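Local coordinates for protein galactose mutarotase related enzyme (Lactobacillus casei, PDB 3Q1N) that probably binds carbohydrate and may act as a sugar isomerase of the galactose mutarotase (aldose 1-epimerase) type, at residues 31-36 and 227-232; 56-61 and 265-270; 146-151 and 250-255; 179-184 and 261-266. One frame throughout, in Å; residues are numbered along the deposited sequence.

Interaction 1: 31-36 and 227-232; sequences YEYVWT and HSITLD. With EDO (1,2-ethanediol), chain I.
The imidazole of His227 lies over one face of the Tyr31 ring in an offset stack, with planes 14° apart and ring centroids 4.2 Å apart. The overlap is displaced toward the base of the phenol, where His227 CD2 comes to 3.3 Å from Tyr31 CG, while His227 CB sits over the same ring as a CH-pi donor. Tyr31 carries its ring there with CG anti to the backbone N (chi1 176°). Tyr33 meets the imidazole obliquely and closes an aromatic cluster of three; its CD1 also packs on Ile229 CG2 at 3.6 Å. The Tyr31 hydroxyl reaches past the stack to O1 of a bound 1,2-ethanediol, probably from the crystallisation liquor, with Tyr31 OH 2.8 Å from that oxygen.

No hydrogen bond joins the two segments directly, and the polar ends are held from outside. His227 NE2 is bonded to Asp29 OD2, and His227 ND1 and Tyr33 OH share an oxygen of the C-terminal carboxylate, His294 O; bonds at both ring nitrogens would hold the imidazole's rotation. The cluster lies where strand 31-32 and the residue after it meet the chain leading into strand 229-232, which runs beside strand 217-221; Ile229 touches Phe146 of strand 136-147.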
loop_
_atom_site.group_PDB
_atom_site.type_symbol
_atom_site.label_atom_id
_atom_site.label_comp_id
_atom_site.label_asym_id
_atom_site.label_seq_id
_atom_site.Cartn_x
_atom_site.Cartn_y
_atom_site.Cartn_z
ATOM N N TYR A 31 -5.663 19.442 -10.451
ATOM C CA TYR A 31 -4.517 18.511 -10.458
ATOM C C TYR A 31 -4.885 17.131 -9.907
ATOM O O TYR A 31 -5.435 17.029 -8.808
ATOM C CB TYR A 31 -3.351 19.091 -9.675
ATOM C CG TYR A 31 -2.184 18.138 -9.568
ATOM C CD1 TYR A 31 -1.299 18.003 -10.606
ATOM C CD2 TYR A 31 -1.961 17.402 -8.427
ATOM C CE1 TYR A 31 -0.227 17.129 -10.540
ATOM C CE2 TYR A 31 -0.883 16.559 -8.329
ATOM C CZ TYR A 31 -0.023 16.401 -9.401
ATOM O OH TYR A 31 1.049 15.542 -9.343
ATOM N N GLU A 32 -4.520 16.088 -10.653
ATOM C CA GLU A 32 -4.719 14.703 -10.245
ATOM C C GLU A 32 -3.476 14.120 -9.559
ATOM O O GLU A 32 -2.413 13.988 -10.196
ATOM C CB GLU A 32 -5.083 13.868 -11.468
ATOM C CG GLU A 32 -5.256 12.374 -11.251
ATOM C CD GLU A 32 -6.349 12.027 -10.243
ATOM O OE1 GLU A 32 -7.519 12.268 -10.589
ATOM O OE2 GLU A 32 -6.049 11.580 -9.125
ATOM N N TYR A 33 -3.628 13.766 -8.282
ATOM C CA TYR A 33 -2.517 13.223 -7.505
ATOM C C TYR A 33 -2.246 11.763 -7.810
ATOM O O TYR A 33 -1.108 11.316 -7.708
ATOM C CB TYR A 33 -2.800 13.309 -6.006
ATOM C CG TYR A 33 -2.787 14.711 -5.438
ATOM C CD1 TYR A 33 -1.614 15.304 -5.006
ATOM C CD2 TYR A 33 -3.943 15.407 -5.286
ATOM C CE1 TYR A 33 -1.599 16.579 -4.444
ATOM C CE2 TYR A 33 -3.949 16.685 -4.757
ATOM C CZ TYR A 33 -2.795 17.262 -4.320
ATOM O OH TYR A 33 -2.865 18.536 -3.791
ATOM N N VAL A 34 -3.297 11.023 -8.133
ATOM C CA VAL A 34 -3.276 9.550 -8.282
ATOM C C VAL A 34 -3.205 9.092 -9.745
ATOM O O VAL A 34 -3.884 9.634 -10.621
ATOM C CB VAL A 34 -4.458 8.905 -7.553
ATOM C CG1 VAL A 34 -4.523 7.374 -7.796
ATOM C CG2 VAL A 34 -4.357 9.165 -6.018
ATOM N N TRP A 35 -2.326 8.134 -10.003
ATOM C CA TRP A 35 -2.146 7.530 -11.322
ATOM C C TRP A 35 -3.497 7.139 -11.929
ATOM O O TRP A 35 -4.360 6.570 -11.264
ATOM C CB TRP A 35 -1.233 6.305 -11.217
ATOM C CG TRP A 35 -1.026 5.561 -12.487
ATOM C CD1 TRP A 35 -1.329 4.239 -12.734
ATOM C CD2 TRP A 35 -0.477 6.079 -13.700
ATOM N NE1 TRP A 35 -0.981 3.915 -14.011
ATOM C CE2 TRP A 35 -0.473 5.029 -14.639
ATOM C CE3 TRP A 35 0.009 7.317 -14.077
ATOM C CZ2 TRP A 35 0.027 5.187 -15.929
ATOM C CZ3 TRP A 35 0.504 7.481 -15.373
ATOM C CH2 TRP A 35 0.504 6.422 -16.277
ATOM N N THR A 36 -3.648 7.491 -13.207
ATOM C CA THR A 36 -4.884 7.293 -13.963
ATOM C C THR A 36 -5.099 5.882 -14.500
ATOM O O THR A 36 -6.134 5.620 -15.086
ATOM C CB THR A 36 -4.918 8.217 -15.164
ATOM O OG1 THR A 36 -3.720 7.990 -15.914
ATOM C CG2 THR A 36 -5.009 9.677 -14.729
ATOM N N HIS A 227 3.150 20.395 -6.618
ATOM C CA HIS A 227 2.410 19.510 -5.765
ATOM C C HIS A 227 3.373 18.448 -5.180
ATOM O O HIS A 227 4.342 17.971 -5.822
ATOM C CB HIS A 227 1.221 18.863 -6.513
ATOM C CG HIS A 227 0.144 19.844 -6.875
ATOM N ND1 HIS A 227 -0.683 20.414 -5.928
ATOM C CD2 HIS A 227 -0.214 20.389 -8.066
ATOM C CE1 HIS A 227 -1.501 21.264 -6.523
ATOM N NE2 HIS A 227 -1.238 21.266 -7.820
ATOM N N SER A 228 3.178 18.176 -3.924
ATOM C CA SER A 228 3.833 17.068 -3.260
ATOM C C SER A 228 2.769 16.461 -2.379
ATOM O O SER A 228 1.681 17.030 -2.216
ATOM C CB SER A 228 4.997 17.556 -2.415
ATOM O OG SER A 228 4.605 18.494 -1.434
ATOM N N ILE A 229 3.063 15.268 -1.862
ATOM C CA ILE A 229 2.233 14.617 -0.849
ATOM C C ILE A 229 3.099 14.136 0.293
ATOM O O ILE A 229 4.284 13.914 0.111
ATOM C CB ILE A 229 1.473 13.403 -1.400
ATOM C CG1 ILE A 229 2.437 12.303 -1.907
ATOM C CG2 ILE A 229 0.527 13.889 -2.518
ATOM C CD1 ILE A 229 2.628 11.132 -0.987
ATOM N N THR A 230 2.478 14.046 1.461
ATOM C CA THR A 230 3.107 13.492 2.648
ATOM C C THR A 230 2.182 12.407 3.211
ATOM O O THR A 230 0.973 12.639 3.395
ATOM C CB THR A 230 3.355 14.564 3.705
ATOM O OG1 THR A 230 4.258 15.529 3.164
ATOM C CG2 THR A 230 3.968 13.949 5.012
ATOM N N LEU A 231 2.745 11.237 3.458
ATOM C CA LEU A 231 2.047 10.114 4.084
ATOM C C LEU A 231 2.308 10.101 5.578
ATOM O O LEU A 231 3.450 10.164 6.021
ATOM C CB LEU A 231 2.464 8.781 3.471
ATOM C CG LEU A 231 2.184 8.557 1.991
ATOM C CD1 LEU A 231 2.533 7.133 1.546
ATOM C CD2 LEU A 231 0.740 8.874 1.566
ATOM N N ASP A 232 1.237 10.140 6.366
ATOM C CA ASP A 232 1.314 10.017 7.815
ATOM C C ASP A 232 1.061 8.536 8.110
ATOM O O ASP A 232 -0.034 8.052 7.930
ATOM C CB ASP A 232 0.258 10.899 8.498
ATOM C CG ASP A 232 0.438 12.401 8.171
ATOM O OD1 ASP A 232 1.435 12.790 7.530
ATOM O OD2 ASP A 232 -0.447 13.183 8.521
HETATM C C1 EDO I . 1.951 13.656 -6.099
HETATM O O1 EDO I . 1.550 14.909 -6.654
HETATM C C2 EDO I . 3.414 13.707 -5.686
HETATM O O2 EDO I . 4.241 13.957 -6.831
#

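Interaction 2: 56-61 and 265-270; sequences SNQDQY and GEPTDW
The turn leading into the beta hairpin 60-63/66-69 packs here against the long loop that follows strand 251-258. At its inner end Tyr61 and Trp270 stack face to face: the phenol ring lies over the five-membered ring of the indole, centroids 4.0 Å apart and planes inclined by 27°, with Tyr61 CD2 3.4 Å from Trp270 CG. Tyr61 CG sits between the backbone N and the carbonyl carbon (chi1 72°), which swings the ring over the indole; Tyr61 CB itself lies 3.3 Å from Trp270 NE1. In the indole plane, Trp270 NE1 donates to a water that in turn donates to Ser56 OG. A second water links Gln60 O to Thr268 N.

Toward the surface, Gln58 NE2 gives a straight bond to Gly265 O (3.0 Å, 167°), the acceptor lying in its amide plane, while Gln58 OE1 touches Pro267 CD. Gln60 CG packs on Pro267 CG at 3.7 Å. Asn57 ND2 makes a weak bond to Glu266 O, its stronger partner being Gln263 O. With an alanine at Trp270, one face of Tyr61 would probably be uncovered and the water on Ser56 would lose its indole donor. An aromatic stack inside and neutral amide and water bonds outside thus carry the contact, without a charge pair.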
loop_
_atom_site.group_PDB
_atom_site.type_symbol
_atom_site.label_atom_id
_atom_site.label_comp_id
_atom_site.label_asym_id
_atom_site.label_seq_id
_atom_site.Cartn_x
_atom_site.Cartn_y
_atom_site.Cartn_z
ATOM N N SER A 56 3.394 -14.867 -2.929
ATOM C CA SER A 56 3.507 -16.009 -2.050
ATOM C C SER A 56 4.376 -17.090 -2.715
ATOM O O SER A 56 4.274 -17.307 -3.934
ATOM C CB SER A 56 2.118 -16.604 -1.716
ATOM O OG SER A 56 1.399 -15.766 -0.853
ATOM N N ASN A 57 5.203 -17.765 -1.915
ATOM C CA ASN A 57 6.124 -18.789 -2.433
ATOM C C ASN A 57 5.291 -19.873 -3.136
ATOM O O ASN A 57 4.405 -20.482 -2.520
ATOM C CB ASN A 57 6.928 -19.403 -1.297
ATOM C CG ASN A 57 7.991 -18.468 -0.741
ATOM O OD1 ASN A 57 8.583 -17.680 -1.476
ATOM N ND2 ASN A 57 8.263 -18.573 0.570
ATOM N N GLN A 58 5.570 -20.076 -4.433
ATOM C CA GLN A 58 4.855 -21.073 -5.254
ATOM C C GLN A 58 3.338 -20.900 -5.164
ATOM O O GLN A 58 2.606 -21.899 -5.175
ATOM C CB GLN A 58 5.251 -22.489 -4.856
ATOM C CG GLN A 58 6.772 -22.735 -5.044
ATOM C CD GLN A 58 7.552 -22.460 -3.778
ATOM O OE1 GLN A 58 7.253 -23.074 -2.755
ATOM N NE2 GLN A 58 8.557 -21.537 -3.829
ATOM N N ASP A 59 2.944 -19.644 -5.056
ATOM C CA ASP A 59 1.536 -19.189 -4.949
ATOM C C ASP A 59 0.737 -19.985 -3.933
ATOM O O ASP A 59 -0.445 -20.319 -4.132
ATOM C CB ASP A 59 0.895 -19.188 -6.338
ATOM C CG ASP A 59 1.551 -18.161 -7.293
ATOM O OD1 ASP A 59 1.838 -16.995 -6.925
ATOM O OD2 ASP A 59 1.732 -18.498 -8.460
ATOM N N GLN A 60 1.374 -20.271 -2.813
ATOM C CA GLN A 60 0.723 -21.021 -1.730
ATOM C C GLN A 60 1.382 -20.664 -0.401
ATOM O O GLN A 60 2.371 -19.897 -0.348
ATOM C CB GLN A 60 0.790 -22.544 -1.991
ATOM C CG GLN A 60 2.199 -23.104 -1.961
ATOM C CD GLN A 60 2.295 -24.537 -2.519
ATOM O OE1 GLN A 60 2.381 -25.493 -1.757
ATOM N NE2 GLN A 60 2.325 -24.667 -3.827
ATOM N N TYR A 61 0.788 -21.158 0.674
ATOM C CA TYR A 61 1.287 -20.956 2.009
ATOM C C TYR A 61 0.755 -22.011 2.941
ATOM O O TYR A 61 -0.041 -22.860 2.547
ATOM C CB TYR A 61 0.890 -19.583 2.508
ATOM C CG TYR A 61 -0.581 -19.422 2.842
ATOM C CD1 TYR A 61 -1.522 -19.307 1.844
ATOM C CD2 TYR A 61 -1.035 -19.376 4.151
ATOM C CE1 TYR A 61 -2.895 -19.155 2.118
ATOM C CE2 TYR A 61 -2.408 -19.213 4.442
ATOM C CZ TYR A 61 -3.325 -19.114 3.429
ATOM O OH TYR A 61 -4.684 -18.978 3.682
ATOM N N GLY A 265 11.773 -19.219 -0.812
ATOM C CA GLY A 265 12.040 -20.559 -0.324
ATOM C C GLY A 265 10.768 -21.381 -0.298
ATOM O O GLY A 265 9.880 -21.186 -1.138
ATOM N N GLU A 266 10.614 -22.210 0.731
ATOM C CA GLU A 266 9.450 -23.076 0.849
ATOM C C GLU A 266 8.211 -22.294 1.307
ATOM O O GLU A 266 8.327 -21.183 1.843
ATOM C CB GLU A 266 9.760 -24.238 1.797
ATOM C CG GLU A 266 9.962 -23.784 3.233
ATOM C CD GLU A 266 10.314 -24.918 4.147
ATOM O OE1 GLU A 266 11.329 -25.629 3.897
ATOM O OE2 GLU A 266 9.561 -25.087 5.128
ATOM N N PRO A 267 7.021 -22.839 1.070
ATOM C CA PRO A 267 5.805 -22.180 1.555
ATOM C C PRO A 267 5.859 -21.910 3.081
ATOM O O PRO A 267 6.347 -22.742 3.891
ATOM C CB PRO A 267 4.711 -23.180 1.176
ATOM C CG PRO A 267 5.271 -23.782 -0.077
ATOM C CD PRO A 267 6.682 -24.066 0.314
ATOM N N THR A 268 5.404 -20.714 3.449
ATOM C CA THR A 268 5.593 -20.184 4.790
ATOM C C THR A 268 4.361 -20.378 5.636
ATOM O O THR A 268 3.268 -20.174 5.163
ATOM C CB THR A 268 5.830 -18.665 4.716
ATOM O OG1 THR A 268 6.853 -18.403 3.732
ATOM C CG2 THR A 268 6.244 -18.178 6.088
ATOM N N ASP A 269 4.534 -20.810 6.878
ATOM C CA ASP A 269 3.420 -20.807 7.838
ATOM C C ASP A 269 3.048 -19.383 8.157
ATOM O O ASP A 269 3.858 -18.584 8.679
ATOM C CB ASP A 269 3.872 -21.536 9.093
ATOM C CG ASP A 269 2.803 -21.631 10.168
ATOM O OD1 ASP A 269 1.636 -21.277 9.935
ATOM O OD2 ASP A 269 3.171 -22.091 11.291
ATOM N N TRP A 270 1.822 -19.019 7.832
ATOM C CA TRP A 270 1.421 -17.627 8.099
ATOM C C TRP A 270 1.361 -17.258 9.575
ATOM O O TRP A 270 1.365 -16.061 9.913
ATOM C CB TRP A 270 0.103 -17.305 7.441
ATOM C CG TRP A 270 0.223 -16.873 6.004
ATOM C CD1 TRP A 270 1.261 -17.139 5.165
ATOM C CD2 TRP A 270 -0.709 -16.099 5.256
ATOM N NE1 TRP A 270 1.029 -16.609 3.938
ATOM C CE2 TRP A 270 -0.187 -15.965 3.956
ATOM C CE3 TRP A 270 -1.935 -15.514 5.548
ATOM C CZ2 TRP A 270 -0.866 -15.266 2.959
ATOM C CZ3 TRP A 270 -2.595 -14.838 4.574
ATOM C CH2 TRP A 270 -2.061 -14.703 3.298
HETATM O O HOH W 1 2.580 -16.008 1.551
HETATM O O HOH W 2 4.373 -19.054 1.306
#

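Interaction 3: 146-151 and 250-255; sequences FNVGLK and PFIAVE. With EDO (1,2-ethanediol), chain J; EDO (1,2-ethanediol), chain I.
Strands 136-147 and 251-258 pair antiparallel, and this contact is the end of that pairing, where the first strand leaves the sheet. Phe146 and Ile252 form a hydrogen-bonded pair: Phe146 N donates to Ile252 O at 2.9 Å, and Ile252 N returns a bond of 2.9 Å to Phe146 O. One step on, Asn147 faces Phe251 as a non-hydrogen-bonded pair, and Val148 N reaches Pro250 O at 3.1 Å. A water donates to both Asn147 OD1 and Pro250 O, while Asn147 ND2 bonds to Glu32 O. The sheet belongs to the beta-supersandwich of the galactose mutarotase family, with Phe146 and Val254 turned onto Ile229 and Leu231 of strand 229-232. Val148 CG2 lies 4.0 Å from Ile252 CG1, the two side chains crossing at about a right angle, and Leu150 CD1 packs on Pro250 CB at 4.0 Å. Asn147 O accepts a bond from one bound 1,2-ethanediol; Glu255 OE1 accepts another from a second, whose O1 lies 2.7 Å away.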
loop_
_atom_site.group_PDB
_atom_site.type_symbol
_atom_site.label_atom_id
_atom_site.label_comp_id
_atom_site.label_asym_id
_atom_site.label_seq_id
_atom_site.Cartn_x
_atom_site.Cartn_y
_atom_site.Cartn_z
ATOM N N PHE A 146 1.385 7.568 -7.344
ATOM C CA PHE A 146 1.281 9.013 -7.432
ATOM C C PHE A 146 1.931 9.549 -8.681
ATOM O O PHE A 146 3.062 9.176 -9.027
ATOM C CB PHE A 146 1.962 9.653 -6.235
ATOM C CG PHE A 146 1.283 9.324 -4.930
ATOM C CD1 PHE A 146 0.040 9.873 -4.635
ATOM C CD2 PHE A 146 1.836 8.407 -4.062
ATOM C CE1 PHE A 146 -0.611 9.573 -3.449
ATOM C CE2 PHE A 146 1.178 8.078 -2.876
ATOM C CZ PHE A 146 -0.035 8.651 -2.567
ATOM N N ASN A 147 1.221 10.433 -9.352
ATOM C CA ASN A 147 1.794 11.098 -10.547
ATOM C C ASN A 147 3.043 11.909 -10.152
ATOM O O ASN A 147 3.057 12.548 -9.079
ATOM C CB ASN A 147 0.767 11.999 -11.189
ATOM C CG ASN A 147 -0.393 11.217 -11.743
ATOM O OD1 ASN A 147 -0.187 10.315 -12.551
ATOM N ND2 ASN A 147 -1.610 11.512 -11.275
ATOM N N VAL A 148 4.071 11.851 -11.021
ATOM C CA VAL A 148 5.303 12.648 -10.890
ATOM C C VAL A 148 5.745 13.210 -12.229
ATOM O O VAL A 148 5.437 12.656 -13.269
ATOM C CB VAL A 148 6.480 11.833 -10.256
ATOM C CG1 VAL A 148 6.098 11.357 -8.837
ATOM C CG2 VAL A 148 6.882 10.643 -11.147
ATOM N N GLY A 149 6.439 14.349 -12.179
ATOM C CA GLY A 149 7.016 14.929 -13.359
ATOM C C GLY A 149 8.285 14.222 -13.794
ATOM O O GLY A 149 9.070 13.733 -12.990
ATOM N N LEU A 150 8.472 14.202 -15.110
ATOM C CA LEU A 150 9.637 13.632 -15.718
ATOM C C LEU A 150 10.499 14.667 -16.473
ATOM O O LEU A 150 10.005 15.687 -16.984
ATOM C CB LEU A 150 9.212 12.549 -16.682
ATOM C CG LEU A 150 8.394 11.366 -16.175
ATOM C CD1 LEU A 150 8.241 10.384 -17.344
ATOM C CD2 LEU A 150 9.039 10.742 -14.944
ATOM N N LYS A 151 11.794 14.386 -16.525
ATOM C CA LYS A 151 12.742 15.189 -17.298
ATOM C C LYS A 151 12.582 14.934 -18.784
ATOM O O LYS A 151 11.847 14.005 -19.180
ATOM C CB LYS A 151 14.190 14.891 -16.890
ATOM C CG LYS A 151 14.483 15.127 -15.436
ATOM C CD LYS A 151 15.969 15.146 -15.122
ATOM C CE LYS A 151 16.208 15.293 -13.632
ATOM N NZ LYS A 151 17.663 15.347 -13.325
ATOM N N PRO A 250 5.481 7.738 -15.597
ATOM C CA PRO A 250 5.372 9.065 -14.965
ATOM C C PRO A 250 4.651 8.975 -13.618
ATOM O O PRO A 250 3.773 9.790 -13.310
ATOM C CB PRO A 250 4.544 9.850 -15.995
ATOM C CG PRO A 250 3.624 8.782 -16.550
ATOM C CD PRO A 250 4.434 7.534 -16.633
ATOM N N PHE A 251 4.987 7.949 -12.852
ATOM C CA PHE A 251 4.463 7.787 -11.462
ATOM C C PHE A 251 5.439 7.054 -10.565
ATOM O O PHE A 251 6.303 6.335 -11.030
ATOM C CB PHE A 251 3.074 7.115 -11.460
ATOM C CG PHE A 251 3.071 5.607 -11.708
ATOM C CD1 PHE A 251 3.410 4.683 -10.704
ATOM C CD2 PHE A 251 2.683 5.106 -12.941
ATOM C CE1 PHE A 251 3.356 3.293 -10.942
ATOM C CE2 PHE A 251 2.623 3.715 -13.172
ATOM C CZ PHE A 251 2.979 2.832 -12.199
ATOM N N ILE A 252 5.278 7.271 -9.264
ATOM C CA ILE A 252 5.987 6.540 -8.228
ATOM C C ILE A 252 4.957 6.177 -7.189
ATOM O O ILE A 252 4.145 7.037 -6.800
ATOM C CB ILE A 252 7.118 7.389 -7.602
ATOM C CG1 ILE A 252 8.172 7.739 -8.651
ATOM C CG2 ILE A 252 7.791 6.577 -6.415
ATOM C CD1 ILE A 252 9.180 8.794 -8.158
ATOM N N ALA A 253 4.915 4.871 -6.840
ATOM C CA ALA A 253 4.083 4.389 -5.759
ATOM C C ALA A 253 4.819 4.443 -4.432
ATOM O O ALA A 253 6.009 4.121 -4.344
ATOM C CB ALA A 253 3.574 2.938 -6.059
ATOM N N VAL A 254 4.087 4.830 -3.385
ATOM C CA VAL A 254 4.630 4.937 -2.029
ATOM C C VAL A 254 3.586 4.267 -1.171
ATOM O O VAL A 254 2.474 4.779 -1.023
ATOM C CB VAL A 254 4.910 6.407 -1.608
ATOM C CG1 VAL A 254 5.631 6.397 -0.227
ATOM C CG2 VAL A 254 5.772 7.144 -2.686
ATOM N N GLU A 255 3.930 3.077 -0.655
ATOM C CA GLU A 255 2.967 2.074 -0.264
ATOM C C GLU A 255 3.082 1.680 1.199
ATOM O O GLU A 255 4.046 1.009 1.596
ATOM C CB GLU A 255 3.154 0.837 -1.147
ATOM C CG GLU A 255 3.288 1.109 -2.674
ATOM C CD GLU A 255 3.736 -0.115 -3.441
ATOM O OE1 GLU A 255 3.955 -1.178 -2.811
ATOM O OE2 GLU A 255 3.896 -0.035 -4.683
HETATM C C1 EDO J . 5.314 -3.005 -5.272
HETATM O O1 EDO J . 4.577 -3.476 -4.127
HETATM C C2 EDO J . 5.103 -3.856 -6.504
HETATM O O2 EDO J . 3.710 -3.900 -6.890
HETATM C C1 EDO I . 1.951 13.656 -6.099
HETATM O O1 EDO I . 1.550 14.909 -6.654
HETATM C C2 EDO I . 3.414 13.707 -5.686
HETATM O O2 EDO I . 4.241 13.957 -6.831
HETATM O O HOH W 3 1.514 10.944 -14.677
#

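Interaction 4: 179-184 and 261-266; sequences PFRNGD and PDQAGE
Backbone bonds join Arg181 to the loop through both its amide and its carbonyl: Arg181 N donates to Asp262 O at 3.0 Å, and Ala264 N donates to Arg181 O at 2.8 Å. Between them Gln263 CA approaches Arg181 O in a CA-H...O contact.

The side-chain polar contacts centre on the guanidinium. The Arg181 chain bends at chi3 (-56°), curling NE back to Pro261 O, 3.0 Å away and tilted 20° from the guanidinium plane. Arg181 NH2 donates to two waters at the edge of the group: one is 2.9 Å from Pro261 O, the other donates to Gln263 OE1. A methionine in place of Arg181 would probably leave Pro261 O without its direct side-chain donor and break the water bridge to Gln263.

Apolar and edge contacts complete the fit. Gln263 CB lies over one face of the guanidinium, and its extended chain carries CD to 3.4 Å from Gly183 CA; a side chain at Gly183 would run into the amide. The Phe180 ring meets Asp262 O at its edge, CD2 3.7 Å from that oxygen. Asp262 itself turns away, its OD2 accepting from Asn57 N. An Asx turn, Asn182 OD1 accepting from Asp184 N, shapes the corner after the short strand. The two backbone bonds of Arg181 make a single beta bridge with Gln263, by which the short strand 181-182 pairs with an otherwise irregular loop.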
loop_
_atom_site.group_PDB
_atom_site.type_symbol
_atom_site.label_atom_id
_atom_site.label_comp_id
_atom_site.label_asym_id
_atom_site.label_seq_id
_atom_site.Cartn_x
_atom_site.Cartn_y
_atom_site.Cartn_z
ATOM N N PRO A 179 9.673 -10.167 -7.086
ATOM C CA PRO A 179 9.502 -9.235 -5.957
ATOM C C PRO A 179 9.491 -9.893 -4.553
ATOM O O PRO A 179 8.943 -9.345 -3.613
ATOM C CB PRO A 179 8.122 -8.622 -6.256
ATOM C CG PRO A 179 7.340 -9.838 -6.824
ATOM C CD PRO A 179 8.378 -10.754 -7.467
ATOM N N PHE A 180 10.086 -11.065 -4.419
ATOM C CA PHE A 180 10.232 -11.720 -3.112
ATOM C C PHE A 180 11.405 -11.107 -2.345
ATOM O O PHE A 180 12.331 -10.594 -2.924
ATOM C CB PHE A 180 10.510 -13.216 -3.234
ATOM C CG PHE A 180 9.384 -14.024 -3.868
ATOM C CD1 PHE A 180 9.318 -14.238 -5.222
ATOM C CD2 PHE A 180 8.403 -14.571 -3.069
ATOM C CE1 PHE A 180 8.286 -14.996 -5.767
ATOM C CE2 PHE A 180 7.394 -15.356 -3.586
ATOM C CZ PHE A 180 7.322 -15.562 -4.949
ATOM N N ARG A 181 11.370 -11.249 -1.034
ATOM C CA ARG A 181 12.513 -10.923 -0.167
ATOM C C ARG A 181 13.567 -12.034 -0.100
ATOM O O ARG A 181 13.232 -13.222 -0.173
ATOM C CB ARG A 181 12.011 -10.609 1.246
ATOM C CG ARG A 181 11.039 -9.420 1.308
ATOM C CD ARG A 181 10.722 -8.984 2.723
ATOM N NE ARG A 181 10.191 -10.084 3.514
ATOM C CZ ARG A 181 10.825 -10.774 4.436
ATOM N NH1 ARG A 181 12.132 -10.595 4.677
ATOM N NH2 ARG A 181 10.162 -11.728 5.071
ATOM N N ASN A 182 14.815 -11.622 0.102
ATOM C CA ASN A 182 15.909 -12.557 0.310
ATOM C C ASN A 182 16.211 -12.846 1.779
ATOM O O ASN A 182 17.040 -13.703 2.028
ATOM C CB ASN A 182 17.188 -12.076 -0.413
ATOM C CG ASN A 182 17.821 -10.841 0.212
ATOM O OD1 ASN A 182 17.404 -10.355 1.237
ATOM N ND2 ASN A 182 18.903 -10.344 -0.416
ATOM N N GLY A 183 15.572 -12.125 2.711
ATOM C CA GLY A 183 15.798 -12.276 4.151
ATOM C C GLY A 183 16.744 -11.303 4.861
ATOM O O GLY A 183 16.895 -11.412 6.098
ATOM N N ASP A 184 17.450 -10.481 4.105
ATOM C CA ASP A 184 18.294 -9.503 4.780
ATOM C C ASP A 184 17.657 -8.125 4.835
ATOM O O ASP A 184 16.593 -7.876 4.281
ATOM C CB ASP A 184 19.715 -9.481 4.211
ATOM C CG ASP A 184 19.842 -8.668 2.948
ATOM O OD1 ASP A 184 20.732 -8.989 2.133
ATOM O OD2 ASP A 184 19.095 -7.685 2.770
ATOM N N PRO A 261 6.146 -9.023 1.668
ATOM C CA PRO A 261 6.157 -10.174 0.764
ATOM C C PRO A 261 6.900 -11.346 1.382
ATOM O O PRO A 261 7.735 -11.171 2.262
ATOM C CB PRO A 261 6.965 -9.658 -0.443
ATOM C CG PRO A 261 6.904 -8.120 -0.313
ATOM C CD PRO A 261 6.858 -7.852 1.124
ATOM N N ASP A 262 6.656 -12.559 0.894
ATOM C CA ASP A 262 7.351 -13.696 1.400
ATOM C C ASP A 262 8.870 -13.598 1.186
ATOM O O ASP A 262 9.368 -13.038 0.200
ATOM C CB ASP A 262 6.889 -14.959 0.681
ATOM C CG ASP A 262 5.846 -15.777 1.449
ATOM O OD1 ASP A 262 5.754 -15.690 2.708
ATOM O OD2 ASP A 262 5.151 -16.565 0.771
ATOM N N GLN A 263 9.587 -14.188 2.136
ATOM C CA GLN A 263 11.002 -14.518 1.954
ATOM C C GLN A 263 11.079 -15.772 1.087
ATOM O O GLN A 263 10.430 -16.757 1.371
ATOM C CB GLN A 263 11.685 -14.775 3.300
ATOM C CG GLN A 263 13.127 -15.213 3.095
ATOM C CD GLN A 263 13.994 -15.207 4.343
ATOM O OE1 GLN A 263 13.602 -14.692 5.414
ATOM N NE2 GLN A 263 15.187 -15.801 4.224
ATOM N N ALA A 264 11.892 -15.717 0.028
ATOM C CA ALA A 264 12.029 -16.815 -0.949
ATOM C C ALA A 264 12.348 -18.153 -0.283
ATOM O O ALA A 264 13.111 -18.242 0.666
ATOM C CB ALA A 264 13.135 -16.486 -1.955
ATOM N N GLY A 265 11.773 -19.219 -0.812
ATOM C CA GLY A 265 12.040 -20.559 -0.324
ATOM C C GLY A 265 10.768 -21.381 -0.298
ATOM O O GLY A 265 9.880 -21.186 -1.138
ATOM N N GLU A 266 10.614 -22.210 0.731
ATOM C CA GLU A 266 9.450 -23.076 0.849
ATOM C C GLU A 266 8.211 -22.294 1.307
ATOM O O GLU A 266 8.327 -21.183 1.843
ATOM C CB GLU A 266 9.760 -24.238 1.797
ATOM C CG GLU A 266 9.962 -23.784 3.233
ATOM C CD GLU A 266 10.314 -24.918 4.147
ATOM O OE1 GLU A 266 11.329 -25.629 3.897
ATOM O OE2 GLU A 266 9.561 -25.087 5.128
HETATM O O HOH W 4 7.272 -12.111 5.000
HETATM O O HOH W 5 11.496 -13.588 6.800
#

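Overall arrangement
Interactions 1 and 3 form one region, their centres about 9 Å apart: Asn147 pairs by its backbone with Tyr33, and the same 1,2-ethanediol touches both contacts. Interaction 3 is the buried one, built on regular strand pairing, whereas interaction 1 relies on aromatic stacking between elements that share no direct hydrogen bond. Interactions 2 and 4, about 10 Å apart, both use the loop between strands 251-258 and 277-279, sharing Gly265 and Glu266, and Asn57 binds both Asp262 and Gln263. Partly buried with exposed residues, both use side-chain-to-backbone bonds and waters, to which interaction 2 adds an aromatic stack and interaction 4 a backbone beta bridge. Interactions 1 and 2 lie on opposite sides of the chain's centre.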